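PDB 3QO8: serine--tRNA ligase, cytoplasmic from Candida albicans, which catalyses the two-step attachment of serine to tRNA(Ser), activating the amino acid with ATP to Ser-AMP and then passing it to the acceptor end of the tRNA. Local coordinates for residues 96-99 with 100-104; 253-257 with 258-262; 312-315 with 316-320. One frame throughout, in Å; residues are numbered along the deposited sequence.

All three contacts are local, each made by residues that follow one another directly, so none closes a long loop and they run in series without nesting or crossing. Contact 1 comes first, one turn of helix 74-107 in the N-terminal tRNA-binding domain, where that helix packs on helix 30-65. Contact 2, in the class II catalytic core, is the turn that leads from helix 248-252 into strand 259-260 at the boundary with the second subunit. Contact 3 opens helix 312-329, which lies on the central sheet of the same core. The centres of contacts 2 and 3 are about 20 Å apart; that of contact 1 is about 26 and 34 Å from them.

Contact 1 (96-99 with 100-104)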
ATOM      1  N   GLU A  96      26.156 -18.192 -22.987  1.00 45.62           N
ATOM      2  CA  GLU A  96      26.288 -18.685 -21.623  1.00 47.08           C
ATOM      3  C   GLU A  96      27.364 -17.901 -20.874  1.00 47.80           C
ATOM      4  O   GLU A  96      27.213 -17.591 -19.695  1.00 46.88           O
ATOM      5  CB  GLU A  96      26.627 -20.178 -21.627  1.00 63.68           C
ATOM      6  CG  GLU A  96      26.726 -20.809 -20.242  1.00 77.53           C
ATOM      7  CD  GLU A  96      25.387 -20.873 -19.520  1.00 86.72           C
ATOM      8  OE1 GLU A  96      24.360 -20.486 -20.117  1.00 89.60           O
ATOM      9  OE2 GLU A  96      25.363 -21.317 -18.351  1.00 89.37           O
ATOM     10  N   ALA A  97      28.448 -17.584 -21.571  1.00 45.90           N
ATOM     11  CA  ALA A  97      29.554 -16.842 -20.980  1.00 43.98           C
ATOM     12  C   ALA A  97      29.125 -15.423 -20.635  1.00 43.53           C
ATOM     13  O   ALA A  97      29.449 -14.911 -19.565  1.00 43.85           O
ATOM     14  CB  ALA A  97      30.739 -16.817 -21.926  1.00 40.02           C
ATOM     15  N   ASP A  98      28.395 -14.795 -21.550  1.00 44.24           N
ATOM     16  CA  ASP A  98      27.918 -13.441 -21.334  1.00 41.40           C
ATOM     17  C   ASP A  98      27.007 -13.420 -20.125  1.00 45.42           C
ATOM     18  O   ASP A  98      27.048 -12.493 -19.320  1.00 41.34           O
ATOM     19  CB  ASP A  98      27.164 -12.924 -22.553  1.00 40.73           C
ATOM     20  CG  ASP A  98      26.949 -11.425 -22.506  1.00 50.45           C
ATOM     21  OD1 ASP A  98      27.903 -10.704 -22.147  1.00 60.99           O
ATOM     22  OD2 ASP A  98      25.834 -10.966 -22.820  1.00 55.58           O
ATOM     23  N   LYS A  99      26.187 -14.459 -20.007  1.00 45.66           N
ATOM     24  CA  LYS A  99      25.242 -14.582 -18.905  1.00 47.13           C
ATOM     25  C   LYS A  99      25.952 -14.700 -17.557  1.00 45.86           C
ATOM     26  O   LYS A  99      25.606 -14.006 -16.595  1.00 43.62           O
ATOM     27  CB  LYS A  99      24.336 -15.794 -19.131  1.00 48.10           C
ATOM     28  CG  LYS A  99      23.352 -16.076 -18.011  1.00 57.47           C
ATOM     29  CD  LYS A  99      22.429 -17.237 -18.375  1.00 63.92           C
ATOM     30  CE  LYS A  99      21.592 -17.684 -17.183  1.00 70.36           C
ATOM     31  NZ  LYS A  99      20.665 -16.621 -16.700  1.00 71.88           N
ATOM     32  N   ASN A 100      26.938 -15.586 -17.489  1.00 45.16           N
ATOM     33  CA  ASN A 100      27.654 -15.820 -16.243  1.00 50.99           C
ATOM     34  C   ASN A 100      28.546 -14.644 -15.880  1.00 47.57           C
ATOM     35  O   ASN A 100      28.769 -14.356 -14.707  1.00 46.21           O
ATOM     36  CB  ASN A 100      28.481 -17.106 -16.319  1.00 57.25           C
ATOM     37  CG  ASN A 100      27.616 -18.346 -16.427  1.00 64.41           C
ATOM     38  OD1 ASN A 100      26.423 -18.315 -16.118  1.00 66.52           O
ATOM     39  ND2 ASN A 100      28.216 -19.450 -16.863  1.00 67.78           N
ATOM     40  N   LEU A 101      29.061 -13.970 -16.899  1.00 40.05           N
ATOM     41  CA  LEU A 101      29.887 -12.798 -16.674  1.00 41.68           C
ATOM     42  C   LEU A 101      29.042 -11.703 -16.026  1.00 39.00           C
ATOM     43  O   LEU A 101      29.399 -11.182 -14.976  1.00 34.71           O
ATOM     44  CB  LEU A 101      30.509 -12.318 -17.985  1.00 37.24           C
ATOM     45  CG  LEU A 101      31.252 -10.989 -17.964  1.00 37.90           C
ATOM     46  CD1 LEU A 101      32.508 -11.096 -17.114  1.00 32.86           C
ATOM     47  CD2 LEU A 101      31.596 -10.595 -19.385  1.00 38.14           C
ATOM     48  N   ARG A 102      27.903 -11.380 -16.627  1.00 39.41           N
ATOM     49  CA  ARG A 102      27.051 -10.334 -16.068  1.00 44.40           C
ATOM     50  C   ARG A 102      26.511 -10.694 -14.682  1.00 43.13           C
ATOM     51  O   ARG A 102      26.336  -9.825 -13.823  1.00 36.12           O
ATOM     52  CB  ARG A 102      25.929  -9.973 -17.040  1.00 49.91           C
ATOM     53  CG  ARG A 102      26.471  -9.461 -18.368  1.00 62.66           C
ATOM     54  CD  ARG A 102      25.381  -9.105 -19.359  1.00 72.58           C
ATOM     55  NE  ARG A 102      25.957  -8.679 -20.631  1.00 81.58           N
ATOM     56  CZ  ARG A 102      26.315  -7.429 -20.912  1.00 82.36           C
ATOM     57  NH1 ARG A 102      26.146  -6.468 -20.013  1.00 78.59           N
ATOM     58  NH2 ARG A 102      26.837  -7.137 -22.097  1.00 82.29           N
ATOM     59  N   SER A 103      26.270 -11.980 -14.460  1.00 43.12           N
ATOM     60  CA  SER A 103      25.806 -12.456 -13.164  1.00 44.83           C
ATOM     61  C   SER A 103      26.842 -12.180 -12.089  1.00 46.96           C
ATOM     62  O   SER A 103      26.504 -11.790 -10.971  1.00 49.06           O
ATOM     63  CB  SER A 103      25.521 -13.953 -13.222  1.00 51.84           C
ATOM     64  OG  SER A 103      25.425 -14.499 -11.920  1.00 58.58           O
ATOM     65  N   LYS A 104      28.109 -12.402 -12.431  1.00 40.33           N
ATOM     66  CA  LYS A 104      29.197 -12.160 -11.501  1.00 44.95           C
ATOM     67  C   LYS A 104      29.379 -10.669 -11.263  1.00 38.38           C
ATOM     68  O   LYS A 104      29.497 -10.228 -10.126  1.00 39.90           O
ATOM     69  CB  LYS A 104      30.494 -12.790 -12.002  1.00 45.89           C
ATOM     70  CG  LYS A 104      30.534 -14.299 -11.831  1.00 53.50           C
ATOM     71  CD  LYS A 104      31.919 -14.858 -12.118  1.00 58.86           C
ATOM     72  CE  LYS A 104      31.968 -16.358 -11.877  1.00 62.83           C
ATOM     73  NZ  LYS A 104      31.601 -16.712 -10.481  1.00 66.26           N
TER
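Arg102 reaches back one helical turn to Asp98. Arg102 CB lies 3.6 Å from Asp98 O, the carbonyl that also accepts the backbone N-H of Arg102. With CG anti to the carbonyl carbon (chi1 -60°), the chain is directed back along the helix, and Arg102 CG is 3.2 Å from Asp98 O. From there it runs extended, CD moving off toward the carboxylate, until Arg102 NE meets Asp98 OD2 at 3.2 Å in a salt bridge with a nearly straight N-H...O angle of 165°. OD2 lies in the guanidinium plane, while NE comes to it from above the carboxylate plane; the two planes are 85° apart. Asp98 OD1 takes a second, weak bond from the same NE-H.

On another side of the helix Glu96 and Asn100 meet more loosely: OE2 of Glu96 is 3.7 Å from ND2 of Asn100, with carboxylate and amide planes almost perpendicular. Between these pairs run the i to i+4 backbone bonds of helix 74-107, one arm of the antiparallel coiled coil of the seryl-tRNA synthetase N-terminal domain. Leu101 packs on Ile35 of helix 30-65, and Lys104 pairs with Glu34 there.

Asp98 uses only the NE-H of the guanidinium, for Arg102 NH2 stays 3.7 Å from Asp98 OD1. The acid probably offsets part of the arginine's charge, and on this exposed face the pairing probably adds only modestly to helix stability.

Contact 2 (253-257 with 258-262)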
ATOM      1  N   ALA A 253      13.623   4.067 -11.354  1.00 18.27           N
ATOM      2  CA  ALA A 253      13.306   3.509 -12.671  1.00 18.16           C
ATOM      3  C   ALA A 253      12.480   4.464 -13.533  1.00 23.75           C
ATOM      4  O   ALA A 253      12.199   4.163 -14.688  1.00 21.86           O
ATOM      5  CB  ALA A 253      12.579   2.186 -12.528  1.00 19.07           C
ATOM      6  N   TYR A 254      12.085   5.599 -12.962  1.00 19.06           N
ATOM      7  CA  TYR A 254      11.232   6.578 -13.648  1.00 16.62           C
ATOM      8  C   TYR A 254      11.821   6.989 -15.004  1.00 24.06           C
ATOM      9  O   TYR A 254      11.110   7.037 -16.008  1.00 20.20           O
ATOM     10  CB  TYR A 254      11.046   7.804 -12.748  1.00 17.78           C
ATOM     11  CG  TYR A 254       9.994   8.816 -13.177  1.00 19.10           C
ATOM     12  CD1 TYR A 254       8.634   8.540 -13.043  1.00 17.70           C
ATOM     13  CD2 TYR A 254      10.361  10.062 -13.661  1.00 23.14           C
ATOM     14  CE1 TYR A 254       7.668   9.472 -13.399  1.00 18.84           C
ATOM     15  CE2 TYR A 254       9.403  11.005 -14.024  1.00 19.07           C
ATOM     16  CZ  TYR A 254       8.060  10.700 -13.884  1.00 20.00           C
ATOM     17  OH  TYR A 254       7.116  11.626 -14.251  1.00 23.72           O
ATOM     18  N   HIS A 255      13.119   7.282 -15.030  1.00 22.17           N
ATOM     19  CA  HIS A 255      13.783   7.710 -16.265  1.00 20.38           C
ATOM     20  C   HIS A 255      14.585   6.597 -16.934  1.00 21.21           C
ATOM     21  O   HIS A 255      15.448   6.876 -17.766  1.00 26.13           O
ATOM     22  CB  HIS A 255      14.703   8.910 -16.007  1.00 16.39           C
ATOM     23  CG  HIS A 255      13.971  10.165 -15.661  1.00 18.71           C
ATOM     24  ND1 HIS A 255      13.175  10.834 -16.568  1.00 25.85           N
ATOM     25  CD2 HIS A 255      13.915  10.880 -14.511  1.00 16.86           C
ATOM     26  CE1 HIS A 255      12.648  11.897 -15.986  1.00 24.39           C
ATOM     27  NE2 HIS A 255      13.083  11.949 -14.740  1.00 21.51           N
ATOM     28  N   ALA A 256      14.312   5.343 -16.576  1.00 20.97           N
ATOM     29  CA  ALA A 256      14.980   4.212 -17.223  1.00 22.02           C
ATOM     30  C   ALA A 256      14.879   4.330 -18.744  1.00 26.64           C
ATOM     31  O   ALA A 256      13.807   4.650 -19.281  1.00 22.98           O
ATOM     32  CB  ALA A 256      14.364   2.890 -16.776  1.00 18.67           C
ATOM     33  N   GLY A 257      15.991   4.065 -19.427  1.00 21.61           N
ATOM     34  CA  GLY A 257      16.038   4.053 -20.880  1.00 24.57           C
ATOM     35  C   GLY A 257      15.921   5.429 -21.498  1.00 26.35           C
ATOM     36  O   GLY A 257      15.654   5.551 -22.687  1.00 31.45           O
ATOM     37  N   GLU A 258      16.109   6.470 -20.692  1.00 24.17           N
ATOM     38  CA  GLU A 258      16.033   7.836 -21.196  1.00 26.95           C
ATOM     39  C   GLU A 258      17.429   8.446 -21.252  1.00 29.56           C
ATOM     40  O   GLU A 258      18.390   7.850 -20.779  1.00 25.36           O
ATOM     41  CB  GLU A 258      15.063   8.686 -20.361  1.00 20.71           C
ATOM     42  CG  GLU A 258      13.619   8.195 -20.474  1.00 29.21           C
ATOM     43  CD  GLU A 258      12.651   8.948 -19.569  1.00 32.71           C
ATOM     44  OE1 GLU A 258      12.917  10.118 -19.227  1.00 29.81           O
ATOM     45  OE2 GLU A 258      11.618   8.362 -19.204  1.00 38.18           O
ATOM     46  N   TRP A 259      17.539   9.624 -21.854  1.00 25.56           N
ATOM     47  CA  TRP A 259      18.838  10.198 -22.169  1.00 19.79           C
ATOM     48  C   TRP A 259      18.781  11.689 -21.915  1.00 26.11           C
ATOM     49  O   TRP A 259      18.044  12.403 -22.591  1.00 27.86           O
ATOM     50  CB  TRP A 259      19.172   9.931 -23.649  1.00 20.62           C
ATOM     51  CG  TRP A 259      20.608  10.216 -24.034  1.00 22.39           C
ATOM     52  CD1 TRP A 259      21.487  11.044 -23.391  1.00 25.81           C
ATOM     53  CD2 TRP A 259      21.326   9.662 -25.148  1.00 21.56           C
ATOM     54  NE1 TRP A 259      22.700  11.044 -24.040  1.00 23.61           N
ATOM     55  CE2 TRP A 259      22.629  10.200 -25.117  1.00 23.54           C
ATOM     56  CE3 TRP A 259      20.990   8.769 -26.170  1.00 21.39           C
ATOM     57  CZ2 TRP A 259      23.597   9.872 -26.071  1.00 26.75           C
ATOM     58  CZ3 TRP A 259      21.955   8.443 -27.110  1.00 22.22           C
ATOM     59  CH2 TRP A 259      23.234   8.997 -27.062  1.00 22.92           C
ATOM     60  N   PHE A 260      19.538  12.156 -20.926  1.00 23.25           N
ATOM     61  CA  PHE A 260      19.664  13.581 -20.686  1.00 27.02           C
ATOM     62  C   PHE A 260      20.807  14.093 -21.557  1.00 30.03           C
ATOM     63  O   PHE A 260      21.950  14.181 -21.119  1.00 29.76           O
ATOM     64  CB  PHE A 260      19.890  13.859 -19.193  1.00 22.21           C
ATOM     65  CG  PHE A 260      18.721  13.452 -18.329  1.00 23.88           C
ATOM     66  CD1 PHE A 260      17.641  14.305 -18.155  1.00 24.30           C
ATOM     67  CD2 PHE A 260      18.690  12.207 -17.720  1.00 23.79           C
ATOM     68  CE1 PHE A 260      16.561  13.933 -17.366  1.00 24.69           C
ATOM     69  CE2 PHE A 260      17.613  11.828 -16.932  1.00 25.75           C
ATOM     70  CZ  PHE A 260      16.552  12.691 -16.754  1.00 21.92           C
ATOM     71  N   GLU A 261      20.486  14.396 -22.814  1.00 29.43           N
ATOM     72  CA  GLU A 261      21.513  14.665 -23.812  1.00 34.86           C
ATOM     73  C   GLU A 261      22.047  16.094 -23.751  1.00 35.65           C
ATOM     74  O   GLU A 261      23.080  16.399 -24.345  1.00 37.83           O
ATOM     75  CB  GLU A 261      21.011  14.314 -25.219  1.00 34.73           C
ATOM     76  CG  GLU A 261      20.312  15.448 -25.948  1.00 39.24           C
ATOM     77  CD  GLU A 261      18.929  15.760 -25.414  1.00 43.92           C
ATOM     78  OE1 GLU A 261      18.440  15.045 -24.514  1.00 41.93           O
ATOM     79  OE2 GLU A 261      18.324  16.731 -25.909  1.00 55.72           O
ATOM     80  N   SER A 262      21.353  16.964 -23.023  1.00 33.97           N
ATOM     81  CA  SER A 262      21.852  18.317 -22.777  1.00 36.74           C
ATOM     82  C   SER A 262      21.832  18.574 -21.278  1.00 32.83           C
ATOM     83  O   SER A 262      21.006  19.335 -20.781  1.00 33.42           O
ATOM     84  CB  SER A 262      21.000  19.356 -23.502  1.00 42.31           C
ATOM     85  OG  SER A 262      20.853  19.013 -24.866  1.00 54.83           O
TER
HETATM   86  O   HOH W   1      10.777   5.896 -19.792  1.00 55.77           O
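His255 gives its ND1-H to Glu258 OE1 at 2.8 Å, an almost straight bond (174°) that lies in the imidazole plane yet meets the carboxylate from above. The imidazole and carboxylate planes are 87° apart. The backbone between them, in the class II catalytic core, folds in a type II turn from His255 to Glu258 and leads into strand 259-260; Glu258 N to His255 O closes it at 3.0 Å.

The packed side is aromatic. CZ of Phe260 sits 3.7 Å above the centre of the His255 imidazole in an edge-to-face pair (planes at 71°), and CD2 of Tyr254 lies over the rim of the opposite face. Since NE2 bonds the hydroxyl of Tyr271, the ring is held at both nitrogens as well as on both faces.

The wetter side begins at the other carboxylate oxygen. A water donates to Glu258 OE2 at 2.7 Å and weakly to Ala256 O, while Arg168 of the second subunit forms a salt bridge with OE2.

Glu258 divides its oxygens between the buried histidine of its own turn and an arginine across the dimer interface, and these partners probably favour its ionised form.

Contact 3 (312-315 with 316-320); sequences SWEE and FDRMI
Glu314, Glu315 and Arg318 form a salt-bridge network on the first turns of helix 312-329, which packs against the largely antiparallel sheet of the class II synthetase core. Both acids have CG anti to the backbone N, but they part company afterward. Glu314 stays extended (chi2 -178°) and goes out to the exposed side; Glu315 bends at chi2 (67°) and turns its carboxylate toward Arg318 and the sheet.

Arg318 was deposited in two conformers, and the grip that follows belongs to one of them. In it the chain folds at chi3 (-69°), which brings the guanidinium back between the two acids. Arg318 NH1 donates to Glu315 OE1 at 3.0 Å, with the oxygen close to the guanidinium plane and the nitrogen above the carboxylate plane. Arg318 NH2 lies against the Glu314 carboxylate, 3.2 Å from Glu314 CD and 3.5 Å from Glu314 OE2, a salt bridge by charge. Glu315 is also tied by OE2 to Arg270, which makes it a buried acid shared by two arginines and probably ionised.

On the inward face Met319 SD lies 3.8 Å from Glu315 CG. Met319 packs on Val305 and Leu401, its side chain about 8 Å from the bound seryl-sulfamoyl adenosine. Phe316 turns its ring toward the sheet and meets Tyr352 edge-to-face.

On the outer side of the network a water donates to Glu314 OE1 at 2.8 Å.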
ATOM      1  N   SER A 312      27.761  15.130  -8.605  1.00 25.05           N
ATOM      2  CA  SER A 312      27.028  14.347  -7.616  1.00 22.70           C
ATOM      3  C   SER A 312      27.533  14.583  -6.203  1.00 27.75           C
ATOM      4  O   SER A 312      26.756  14.569  -5.249  1.00 24.27           O
ATOM      5  CB  SER A 312      27.072  12.858  -7.943  1.00 19.06           C
ATOM      6  OG  SER A 312      28.402  12.387  -7.929  1.00 29.35           O
ATOM      7  N   TRP A 313      28.839  14.777  -6.050  1.00 28.64           N
ATOM      8  CA  TRP A 313      29.370  14.937  -4.706  1.00 26.63           C
ATOM      9  C   TRP A 313      28.903  16.238  -4.046  1.00 25.86           C
ATOM     10  O   TRP A 313      28.580  16.262  -2.859  1.00 25.84           O
ATOM     11  CB  TRP A 313      30.892  14.744  -4.681  1.00 36.63           C
ATOM     12  CG  TRP A 313      31.238  13.365  -5.167  1.00 38.03           C
ATOM     13  CD1 TRP A 313      31.792  13.032  -6.371  1.00 41.42           C
ATOM     14  CD2 TRP A 313      30.985  12.125  -4.487  1.00 31.99           C
ATOM     15  NE1 TRP A 313      31.919  11.666  -6.473  1.00 41.88           N
ATOM     16  CE2 TRP A 313      31.433  11.087  -5.330  1.00 35.27           C
ATOM     17  CE3 TRP A 313      30.425  11.794  -3.250  1.00 27.32           C
ATOM     18  CZ2 TRP A 313      31.350   9.741  -4.969  1.00 33.98           C
ATOM     19  CZ3 TRP A 313      30.336  10.454  -2.896  1.00 31.30           C
ATOM     20  CH2 TRP A 313      30.801   9.447  -3.749  1.00 32.10           C
ATOM     21  N   GLU A 314      28.834  17.307  -4.823  1.00 26.18           N
ATOM     22  CA  GLU A 314      28.240  18.552  -4.349  1.00 31.54           C
ATOM     23  C   GLU A 314      26.745  18.361  -4.051  1.00 32.31           C
ATOM     24  O   GLU A 314      26.224  18.883  -3.069  1.00 27.57           O
ATOM     25  CB  GLU A 314      28.441  19.651  -5.395  1.00 39.22           C
ATOM     26  CG  GLU A 314      27.861  21.003  -5.025  1.00 55.05           C
ATOM     27  CD  GLU A 314      28.041  22.037  -6.130  1.00 73.07           C
ATOM     28  OE1 GLU A 314      27.653  21.758  -7.290  1.00 76.83           O
ATOM     29  OE2 GLU A 314      28.576  23.129  -5.837  1.00 73.77           O
ATOM     30  N   GLU A 315      26.054  17.598  -4.892  1.00 23.50           N
ATOM     31  CA  GLU A 315      24.632  17.352  -4.658  1.00 20.39           C
ATOM     32  C   GLU A 315      24.403  16.564  -3.370  1.00 20.94           C
ATOM     33  O   GLU A 315      23.448  16.834  -2.638  1.00 22.91           O
ATOM     34  CB  GLU A 315      24.003  16.596  -5.822  1.00 23.99           C
ATOM     35  CG  GLU A 315      22.475  16.478  -5.696  1.00 24.81           C
ATOM     36  CD  GLU A 315      21.765  17.819  -5.809  1.00 33.35           C
ATOM     37  OE1 GLU A 315      22.307  18.727  -6.477  1.00 32.58           O
ATOM     38  OE2 GLU A 315      20.659  17.962  -5.238  1.00 30.17           O
ATOM     39  N   PHE A 316      25.268  15.579  -3.114  1.00 17.92           N
ATOM     40  CA  PHE A 316      25.189  14.775  -1.885  1.00 17.85           C
ATOM     41  C   PHE A 316      25.195  15.692  -0.657  1.00 25.76           C
ATOM     42  O   PHE A 316      24.397  15.518   0.269  1.00 25.43           O
ATOM     43  CB  PHE A 316      26.373  13.788  -1.835  1.00 21.64           C
ATOM     44  CG  PHE A 316      26.463  12.975  -0.561  1.00 25.70           C
ATOM     45  CD1 PHE A 316      25.859  11.736  -0.468  1.00 22.43           C
ATOM     46  CD2 PHE A 316      27.197  13.438   0.528  1.00 27.47           C
ATOM     47  CE1 PHE A 316      25.958  10.970   0.697  1.00 22.79           C
ATOM     48  CE2 PHE A 316      27.294  12.681   1.708  1.00 27.38           C
ATOM     49  CZ  PHE A 316      26.682  11.446   1.787  1.00 25.10           C
ATOM     50  N   ASP A 317      26.101  16.671  -0.648  1.00 21.77           N
ATOM     51  CA  ASP A 317      26.165  17.623   0.468  1.00 23.32           C
ATOM     52  C   ASP A 317      24.878  18.451   0.563  1.00 27.43           C
ATOM     53  O   ASP A 317      24.357  18.704   1.658  1.00 25.26           O
ATOM     54  CB  ASP A 317      27.383  18.540   0.352  1.00 27.79           C
ATOM     55  CG  ASP A 317      28.690  17.822   0.646  1.00 40.09           C
ATOM     56  OD1 ASP A 317      28.675  16.799   1.361  1.00 35.78           O
ATOM     57  OD2 ASP A 317      29.738  18.287   0.163  1.00 48.25           O
ATOM     58  N   ARG A 318      24.359  18.864  -0.588  1.00 27.11           N
ATOM     59  CA  ARG A 318      23.114  19.621  -0.657  0.51 25.74           C
ATOM     60  C   ARG A 318      21.946  18.820  -0.073  1.00 23.46           C
ATOM     61  O   ARG A 318      21.099  19.352   0.645  1.00 23.64           O
ATOM     62  CB  ARG A 318      22.838  19.977  -2.116  0.51 31.48           C
ATOM     63  CG  ARG A 318      21.836  21.089  -2.339  0.51 35.21           C
ATOM     64  CD  ARG A 318      21.975  21.656  -3.753  0.51 35.29           C
ATOM     65  NE  ARG A 318      23.223  22.396  -3.925  0.51 33.72           N
ATOM     66  CZ  ARG A 318      24.125  22.162  -4.875  0.51 35.21           C
ATOM     67  NH1 ARG A 318      23.940  21.195  -5.767  0.51 26.07           N
ATOM     68  NH2 ARG A 318      25.223  22.902  -4.933  0.51 34.76           N
ATOM     69  N   MET A 319      21.901  17.532  -0.400  1.00 22.42           N
ATOM     70  CA  MET A 319      20.793  16.682   0.028  1.00 19.88           C
ATOM     71  C   MET A 319      20.796  16.392   1.534  1.00 21.48           C
ATOM     72  O   MET A 319      19.745  16.456   2.179  1.00 19.26           O
ATOM     73  CB  MET A 319      20.771  15.372  -0.766  1.00 19.20           C
ATOM     74  CG  MET A 319      20.482  15.581  -2.247  1.00 22.90           C
ATOM     75  SD  MET A 319      20.820  14.121  -3.232  1.00 19.29           S
ATOM     76  CE  MET A 319      19.519  13.011  -2.663  1.00 18.59           C
ATOM     77  N   ILE A 320      21.955  16.061   2.099  1.00 21.53           N
ATOM     78  CA  ILE A 320      21.992  15.828   3.547  1.00 20.15           C
ATOM     79  C   ILE A 320      21.713  17.159   4.241  1.00 18.43           C
ATOM     80  O   ILE A 320      21.072  17.204   5.295  1.00 20.78           O
ATOM     81  CB  ILE A 320      23.323  15.163   4.031  1.00 22.46           C
ATOM     82  CG1 ILE A 320      23.216  14.761   5.513  1.00 22.16           C
ATOM     83  CG2 ILE A 320      24.527  16.066   3.769  1.00 20.21           C
ATOM     84  CD1 ILE A 320      22.133  13.681   5.740  1.00 21.42           C
TER
HETATM   85  O   HOH W   2      30.048  15.077  -0.851  1.00 51.36           O
HETATM   86  O   HOH W   3      25.875  19.690  -7.896  1.00 45.21           O